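Local coordinates for protein flavohemoglobin (Malassezia yamatoensis, PDB 6O0A) that probably detoxifies nitric oxide, using FAD to pass electrons from a reduced nicotinamide cofactor to the heme of its globin domain, at residues Pro55-Asp59 against Gly60-Arg64; Gly244-Thr247 against Thr248-Gln251. All coordinates share one frame; numbering follows the deposited sequence. Where two conformers were deposited one is given.

Interaction 1. Residues Pro55-Asp59 against Gly60-Arg64; sequences PDLLD and GMFSR. With HEM (protoporphyrin IX containing Fe), chain C.
The tight turn in which Leu57 meets Met61 and Phe62 belongs to the heme pocket of the globin fold, in the link between helix 25-53 and helix 64-69. Position and packing suggest that Phe62 is the phenylalanine that globins carry at position CD1. The turn closes through Phe62 N to Leu57 O at 2.8 Å, a nearly linear bond (168° at the hydrogen) joining residues five apart, with a weaker one from Met61 N to the same oxygen. Gly60 makes the reversal possible, since its positive phi (132°) would jam a side chain against the preceding carbonyl.

Phe62 CG lies beside its backbone N, chi1 -72°, which swings the ring between Leu57 and the porphyrin. Its CD2 edge meets Leu57 CB at 3.9 Å, with that methylene carbon lying in the ring plane. Over one face, displaced toward the rim, sits heme methyl CMD. Helix 25-53 supplies Tyr47, which packs edge-to-face with the Phe62 ring. On the turn's outer side, Leu58 CD1 reaches Arg64 CB at 4.2 Å. Next along the chain from Phe62, Ser63 N donates to the heme propionate oxygen O1D at 2.9 Å.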
loop_
_atom_site.group_PDB
_atom_site.type_symbol
_atom_site.label_atom_id
_atom_site.label_comp_id
_atom_site.label_asym_id
_atom_site.label_seq_id
_atom_site.Cartn_x
_atom_site.Cartn_y
_atom_site.Cartn_z
ATOM N N PRO A 55 20.782 -10.045 -9.689
ATOM C CA PRO A 55 19.624 -10.945 -9.802
ATOM C C PRO A 55 19.053 -11.346 -8.460
ATOM O O PRO A 55 17.877 -11.719 -8.388
ATOM C CB PRO A 55 20.190 -12.154 -10.566
ATOM C CG PRO A 55 21.671 -12.133 -10.253
ATOM C CD PRO A 55 22.027 -10.667 -10.182
ATOM N N ASP A 56 19.845 -11.268 -7.384
ATOM C CA ASP A 56 19.324 -11.568 -6.059
ATOM C C ASP A 56 18.158 -10.654 -5.701
ATOM O O ASP A 56 17.271 -11.047 -4.934
ATOM C CB ASP A 56 20.429 -11.439 -5.016
ATOM C CG ASP A 56 21.038 -10.045 -4.984
ATOM O OD1 ASP A 56 21.701 -9.658 -5.971
ATOM O OD2 ASP A 56 20.837 -9.335 -3.975
ATOM N N LEU A 57 18.126 -9.444 -6.264
ATOM C CA LEU A 57 17.043 -8.518 -5.944
ATOM C C LEU A 57 15.717 -8.924 -6.579
ATOM O O LEU A 57 14.666 -8.474 -6.120
ATOM C CB LEU A 57 17.433 -7.095 -6.365
ATOM C CG LEU A 57 18.595 -6.487 -5.575
ATOM C CD1 LEU A 57 19.031 -5.137 -6.172
ATOM C CD2 LEU A 57 18.237 -6.331 -4.078
ATOM N N LEU A 58 15.728 -9.763 -7.618
ATOM C CA LEU A 58 14.461 -10.316 -8.093
ATOM C C LEU A 58 14.003 -11.491 -7.244
ATOM O O LEU A 58 12.811 -11.824 -7.239
ATOM C CB LEU A 58 14.593 -10.741 -9.559
ATOM C CG LEU A 58 13.321 -11.060 -10.346
ATOM C CD1 LEU A 58 12.438 -9.822 -10.499
ATOM C CD2 LEU A 58 13.686 -11.631 -11.722
ATOM N N ASP A 59 14.926 -12.114 -6.517
ATOM C CA ASP A 59 14.637 -13.278 -5.692
ATOM C C ASP A 59 14.391 -12.826 -4.252
ATOM O O ASP A 59 15.156 -13.092 -3.330
ATOM C CB ASP A 59 15.786 -14.283 -5.812
ATOM C CG ASP A 59 15.586 -15.525 -4.973
ATOM O OD1 ASP A 59 14.465 -16.071 -4.939
ATOM O OD2 ASP A 59 16.587 -15.977 -4.370
ATOM N N GLY A 60 13.297 -12.089 -4.081
ATOM C CA GLY A 60 12.848 -11.710 -2.754
ATOM C C GLY A 60 12.504 -10.247 -2.544
ATOM O O GLY A 60 11.929 -9.902 -1.508
ATOM N N MET A 61 12.838 -9.370 -3.495
ATOM C CA MET A 61 12.606 -7.937 -3.319
ATOM C C MET A 61 11.672 -7.405 -4.400
ATOM O O MET A 61 10.505 -7.131 -4.109
ATOM C CB MET A 61 13.947 -7.200 -3.284
ATOM C CG MET A 61 13.857 -5.682 -3.249
ATOM S SD MET A 61 13.412 -5.059 -1.625
ATOM C CE MET A 61 14.964 -5.287 -0.755
ATOM N N PHE A 62 12.126 -7.275 -5.642
ATOM C CA PHE A 62 11.292 -6.705 -6.699
ATOM C C PHE A 62 10.307 -7.713 -7.282
ATOM O O PHE A 62 10.618 -8.897 -7.454
ATOM C CB PHE A 62 12.166 -6.154 -7.831
ATOM C CG PHE A 62 12.882 -4.898 -7.471
ATOM C CD1 PHE A 62 12.220 -3.678 -7.488
ATOM C CD2 PHE A 62 14.224 -4.932 -7.086
ATOM C CE1 PHE A 62 12.890 -2.505 -7.132
ATOM C CE2 PHE A 62 14.892 -3.771 -6.733
ATOM C CZ PHE A 62 14.226 -2.557 -6.756
ATOM N N SER A 63 9.126 -7.225 -7.628
ATOM C CA SER A 63 8.096 -8.060 -8.217
ATOM C C SER A 63 8.332 -8.208 -9.708
ATOM O O SER A 63 8.425 -7.212 -10.434
ATOM C CB SER A 63 6.714 -7.459 -7.985
ATOM O OG SER A 63 5.771 -8.118 -8.819
ATOM N N ARG A 64 8.397 -9.456 -10.169
ATOM C CA ARG A 64 8.532 -9.687 -11.602
ATOM C C ARG A 64 7.314 -9.163 -12.353
ATOM O O ARG A 64 7.444 -8.578 -13.433
ATOM C CB ARG A 64 8.738 -11.176 -11.871
ATOM C CG ARG A 64 8.670 -11.538 -13.345
ATOM C CD ARG A 64 9.299 -12.896 -13.608
ATOM N NE ARG A 64 8.549 -14.010 -13.034
ATOM C CZ ARG A 64 8.955 -15.278 -13.089
ATOM N NH1 ARG A 64 8.225 -16.249 -12.563
ATOM N NH2 ARG A 64 10.107 -15.570 -13.702
HETATM C CHA HEM C . 8.342 0.495 -4.275
HETATM C CHB HEM C . 10.349 4.930 -4.597
HETATM C CHC HEM C . 14.692 3.032 -3.557
HETATM C CHD HEM C . 12.802 -1.423 -3.895
HETATM C C1A HEM C . 8.503 1.861 -4.429
HETATM C C2A HEM C . 7.455 2.818 -4.709
HETATM C C3A HEM C . 8.005 4.035 -4.791
HETATM C C4A HEM C . 9.433 3.898 -4.586
HETATM C CMA HEM C . 7.280 5.366 -5.076
HETATM C CAA HEM C . 5.956 2.474 -4.848
HETATM C CBA HEM C . 5.392 2.575 -3.433
HETATM C CGA HEM C . 3.937 2.174 -3.430
HETATM O O1A HEM C . 3.608 1.089 -3.971
HETATM O O2A HEM C . 3.104 2.936 -2.883
HETATM C C1B HEM C . 11.699 4.812 -4.335
HETATM C C2B HEM C . 12.663 5.896 -4.307
HETATM C C3B HEM C . 13.873 5.369 -4.035
HETATM C C4B HEM C . 13.701 3.939 -3.861
HETATM C CMB HEM C . 12.286 7.365 -4.583
HETATM C CAB HEM C . 15.241 6.079 -3.879
HETATM C CBB HEM C . 15.403 7.401 -3.701
HETATM C C1C HEM C . 14.555 1.660 -3.600
HETATM C C2C HEM C . 15.632 0.713 -3.464
HETATM C C3C HEM C . 15.120 -0.529 -3.552
HETATM C C4C HEM C . 13.696 -0.389 -3.765
HETATM C CMC HEM C . 17.098 1.140 -3.223
HETATM C CAC HEM C . 15.827 -1.910 -3.510
HETATM C CBC HEM C . 17.102 -2.084 -3.905
HETATM C C1D HEM C . 11.437 -1.273 -4.019
HETATM C C2D HEM C . 10.499 -2.375 -4.138
HETATM C C3D HEM C . 9.276 -1.863 -4.255
HETATM C C4D HEM C . 9.378 -0.414 -4.204
HETATM C CMD HEM C . 10.900 -3.868 -4.145
HETATM C CAD HEM C . 7.975 -2.680 -4.411
HETATM C CBD HEM C . 7.482 -2.505 -5.845
HETATM C CGD HEM C . 8.232 -3.402 -6.805
HETATM O O1D HEM C . 8.372 -4.623 -6.526
HETATM O O2D HEM C . 8.676 -2.896 -7.873
HETATM N NA HEM C . 9.700 2.558 -4.361
HETATM N NB HEM C . 12.367 3.639 -4.062
HETATM N NC HEM C . 13.377 0.959 -3.776
HETATM N ND HEM C . 10.720 -0.093 -4.051
HETATM FE FE HEM C . 11.504 1.798 -3.790
#

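Interaction 2. Residues Gly244-Thr247 against Thr248-Gln251; sequences GEMT and TIFQ. With FAD (flavin-adenine dinucleotide), chain B.
Thr247 OG1 is gripped by several groups at once, one of them a water that ties it to Thr248. It donates to FAD O1P at 2.7 Å and accepts a hydrogen from the water at 3.0 Å, while the backbone N of Asp241 gives it another. The same water accepts from Thr248 N at 2.9 Å and also donates to Gly244 O, so it bridges Gly244, Thr247 and Thr248. With chi1 at 47°, OG1 stands between the backbone N and the carbonyl carbon, next to the N-H that shares its target: Thr247 N reaches O1P at 3.1 Å.

Two more amides face the pyrophosphate. Met246 N bonds FAD O2P at 2.8 Å, and Glu245 N bonds O1A on the other phosphate, again at 2.8 Å. Gly-Glu-Met-Thr is consistent with the Gly-X-X-Ser/Thr pyrophosphate motif of the ferredoxin-reductase family, in which the positive end of a helix dipole probably helps hold the anion.

Behind the amides the helix closes regularly. Phe250 N donates to Met246 O at an N-H...O angle of 167°, and Gln251 N bonds Thr247 O. Met246 CB rests 3.6 Å from Phe250 CE2. Bent at both chi2 and chi3, the methionine chain turns across Ile249 at a slant, with SD 4.0 Å from Ile249 CD1.

Phe250 and Met246 both lie against Ala212 of strand 207-213 and Arg222 of strand 219-225, and Phe250 also touches Ile238 of strand 234-239; helix 246-251 thus packs onto the antiparallel sheet of the FAD-binding domain.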
loop_
_atom_site.group_PDB
_atom_site.type_symbol
_atom_site.label_atom_id
_atom_site.label_comp_id
_atom_site.label_asym_id
_atom_site.label_seq_id
_atom_site.Cartn_x
_atom_site.Cartn_y
_atom_site.Cartn_z
ATOM N N GLY A 244 -2.698 -12.590 -12.142
ATOM C CA GLY A 244 -1.539 -12.356 -11.313
ATOM C C GLY A 244 -0.708 -13.617 -11.162
ATOM O O GLY A 244 -1.132 -14.733 -11.468
ATOM N N GLU A 245 0.510 -13.427 -10.671
ATOM C CA GLU A 245 1.373 -14.593 -10.537
ATOM C C GLU A 245 1.245 -15.285 -9.179
ATOM O O GLU A 245 1.263 -16.524 -9.113
ATOM C CB GLU A 245 2.831 -14.189 -10.781
ATOM C CG GLU A 245 3.766 -15.377 -10.690
ATOM C CD GLU A 245 5.103 -15.137 -11.340
ATOM O OE1 GLU A 245 5.564 -13.970 -11.427
ATOM O OE2 GLU A 245 5.690 -16.139 -11.778
ATOM N N MET A 246 1.104 -14.530 -8.086
ATOM C CA MET A 246 1.293 -15.122 -6.766
ATOM C C MET A 246 0.000 -15.509 -6.053
ATOM O O MET A 246 0.053 -16.382 -5.181
ATOM C CB MET A 246 2.100 -14.185 -5.855
ATOM C CG MET A 246 3.524 -13.884 -6.365
ATOM S SD MET A 246 4.460 -15.385 -6.742
ATOM C CE MET A 246 4.533 -16.196 -5.159
ATOM N N THR A 247 -1.155 -14.907 -6.365
ATOM C CA THR A 247 -2.326 -15.278 -5.561
ATOM C C THR A 247 -2.734 -16.731 -5.785
ATOM O O THR A 247 -3.150 -17.401 -4.834
ATOM C CB THR A 247 -3.521 -14.339 -5.807
ATOM O OG1 THR A 247 -3.725 -14.146 -7.200
ATOM C CG2 THR A 247 -3.284 -13.002 -5.135
ATOM N N THR A 248 -2.582 -17.263 -7.005
ATOM C CA THR A 248 -2.841 -18.685 -7.184
ATOM C C THR A 248 -1.900 -19.524 -6.323
ATOM O O THR A 248 -2.325 -20.537 -5.749
ATOM C CB THR A 248 -2.748 -19.066 -8.664
ATOM O OG1 THR A 248 -3.182 -20.421 -8.833
ATOM C CG2 THR A 248 -1.328 -18.896 -9.198
ATOM N N ILE A 249 -0.638 -19.101 -6.187
ATOM C CA ILE A 249 0.326 -19.846 -5.386
ATOM C C ILE A 249 -0.026 -19.776 -3.905
ATOM O O ILE A 249 -0.026 -20.800 -3.210
ATOM C CB ILE A 249 1.751 -19.342 -5.692
ATOM C CG1 ILE A 249 2.125 -19.762 -7.119
ATOM C CG2 ILE A 249 2.744 -19.921 -4.691
ATOM C CD1 ILE A 249 3.412 -19.156 -7.649
ATOM N N PHE A 250 -0.366 -18.584 -3.402
ATOM C CA PHE A 250 -0.754 -18.463 -2.001
ATOM C C PHE A 250 -2.019 -19.271 -1.707
ATOM O O PHE A 250 -2.107 -19.941 -0.678
ATOM C CB PHE A 250 -0.980 -16.992 -1.630
ATOM C CG PHE A 250 0.261 -16.148 -1.657
ATOM C CD1 PHE A 250 1.419 -16.553 -1.005
ATOM C CD2 PHE A 250 0.253 -14.911 -2.301
ATOM C CE1 PHE A 250 2.563 -15.747 -1.016
ATOM C CE2 PHE A 250 1.392 -14.114 -2.330
ATOM C CZ PHE A 250 2.543 -14.527 -1.688
ATOM N N GLN A 251 -3.009 -19.227 -2.605
ATOM C CA GLN A 251 -4.259 -19.929 -2.319
ATOM C C GLN A 251 -4.125 -21.434 -2.424
ATOM O O GLN A 251 -4.995 -22.156 -1.930
ATOM C CB GLN A 251 -5.380 -19.477 -3.258
ATOM C CG GLN A 251 -5.836 -18.058 -3.060
ATOM C CD GLN A 251 -7.143 -17.805 -3.775
ATOM O OE1 GLN A 251 -7.525 -18.561 -4.680
ATOM N NE2 GLN A 251 -7.856 -16.751 -3.358
HETATM P PA FAD B . 0.418 -9.712 -9.762
HETATM O O1A FAD B . 1.295 -10.800 -10.258
HETATM O O2A FAD B . 1.080 -8.701 -8.866
HETATM O O5B FAD B . -0.250 -8.953 -10.998
HETATM C C5B FAD B . -0.982 -7.733 -10.783
HETATM C C4B FAD B . -1.407 -7.257 -12.149
HETATM O O4B FAD B . -0.230 -7.057 -12.964
HETATM C C3B FAD B . -2.253 -8.241 -12.938
HETATM O O3B FAD B . -3.637 -8.148 -12.611
HETATM C C2B FAD B . -1.996 -7.794 -14.380
HETATM O O2B FAD B . -2.826 -6.697 -14.748
HETATM C C1B FAD B . -0.532 -7.339 -14.321
HETATM N N9A FAD B . 0.413 -8.338 -14.811
HETATM C C8A FAD B . 0.767 -9.502 -14.186
HETATM N N7A FAD B . 1.587 -10.254 -14.881
HETATM C C5A FAD B . 1.780 -9.533 -16.049
HETATM C C6A FAD B . 2.490 -9.819 -17.228
HETATM N N6A FAD B . 3.190 -10.945 -17.418
HETATM N N1A FAD B . 2.441 -8.910 -18.228
HETATM C C2A FAD B . 1.736 -7.789 -18.045
HETATM N N3A FAD B . 1.018 -7.414 -16.979
HETATM C C4A FAD B . 1.075 -8.339 -16.015
HETATM N N1 FAD B . -5.070 -8.176 -1.878
HETATM C C2 FAD B . -5.999 -8.987 -1.286
HETATM O O2 FAD B . -6.553 -9.905 -1.905
HETATM N N3 FAD B . -6.333 -8.778 0.050
HETATM C C4 FAD B . -5.797 -7.806 0.876
HETATM O O4 FAD B . -6.145 -7.724 2.054
HETATM C C4X FAD B . -4.816 -6.959 0.240
HETATM N N5 FAD B . -4.262 -6.014 0.952
HETATM C C5X FAD B . -3.316 -5.200 0.335
HETATM C C6 FAD B . -2.725 -4.175 1.075
HETATM C C7 FAD B . -1.764 -3.342 0.509
HETATM C C7M FAD B . -1.173 -2.219 1.324
HETATM C C8 FAD B . -1.369 -3.548 -0.824
HETATM C C8M FAD B . -0.306 -2.693 -1.460
HETATM C C9 FAD B . -1.965 -4.561 -1.567
HETATM C C9A FAD B . -2.942 -5.379 -1.007
HETATM N N10 FAD B . -3.569 -6.409 -1.743
HETATM C C10 FAD B . -4.514 -7.217 -1.146
HETATM C "C1'" FAD B . -3.161 -6.700 -3.126
HETATM C "C2'" FAD B . -2.024 -7.714 -3.196
HETATM O "O2'" FAD B . -0.861 -7.171 -2.572
HETATM C "C3'" FAD B . -1.697 -8.122 -4.636
HETATM O "O3'" FAD B . -1.460 -6.949 -5.413
HETATM C "C4'" FAD B . -2.803 -8.940 -5.302
HETATM O "O4'" FAD B . -3.147 -10.029 -4.443
HETATM C "C5'" FAD B . -2.412 -9.443 -6.677
HETATM O "O5'" FAD B . -1.241 -10.281 -6.547
HETATM P P FAD B . -0.901 -11.268 -7.755
HETATM O O1P FAD B . -1.904 -12.343 -7.990
HETATM O O2P FAD B . 0.470 -11.819 -7.479
HETATM O O3P FAD B . -0.857 -10.334 -9.045
HETATM O O HOH W 1 -2.779 -15.787 -9.546
#

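In the fold
Interaction 1 comes first along the chain, in the helical globin part. Interaction 2 follows in series, on the short helix 246-251 of the FAD-binding domain. Their centres lie 16 Å apart, yet they meet directly: Arg64 NH1 forms a salt bridge with Glu245 OE2 at 2.7 Å, and Arg64 also pairs with Asp216. Strand 219-225 is common ground, since Gln220 and Arg222 touch both Ser63 and Met246. The Ser63 side chain is about 5 Å from FAD, whereas that of Met246 stays about 10 Å from the heme. The pair therefore marks the domain interface across which electrons probably pass from flavin to heme.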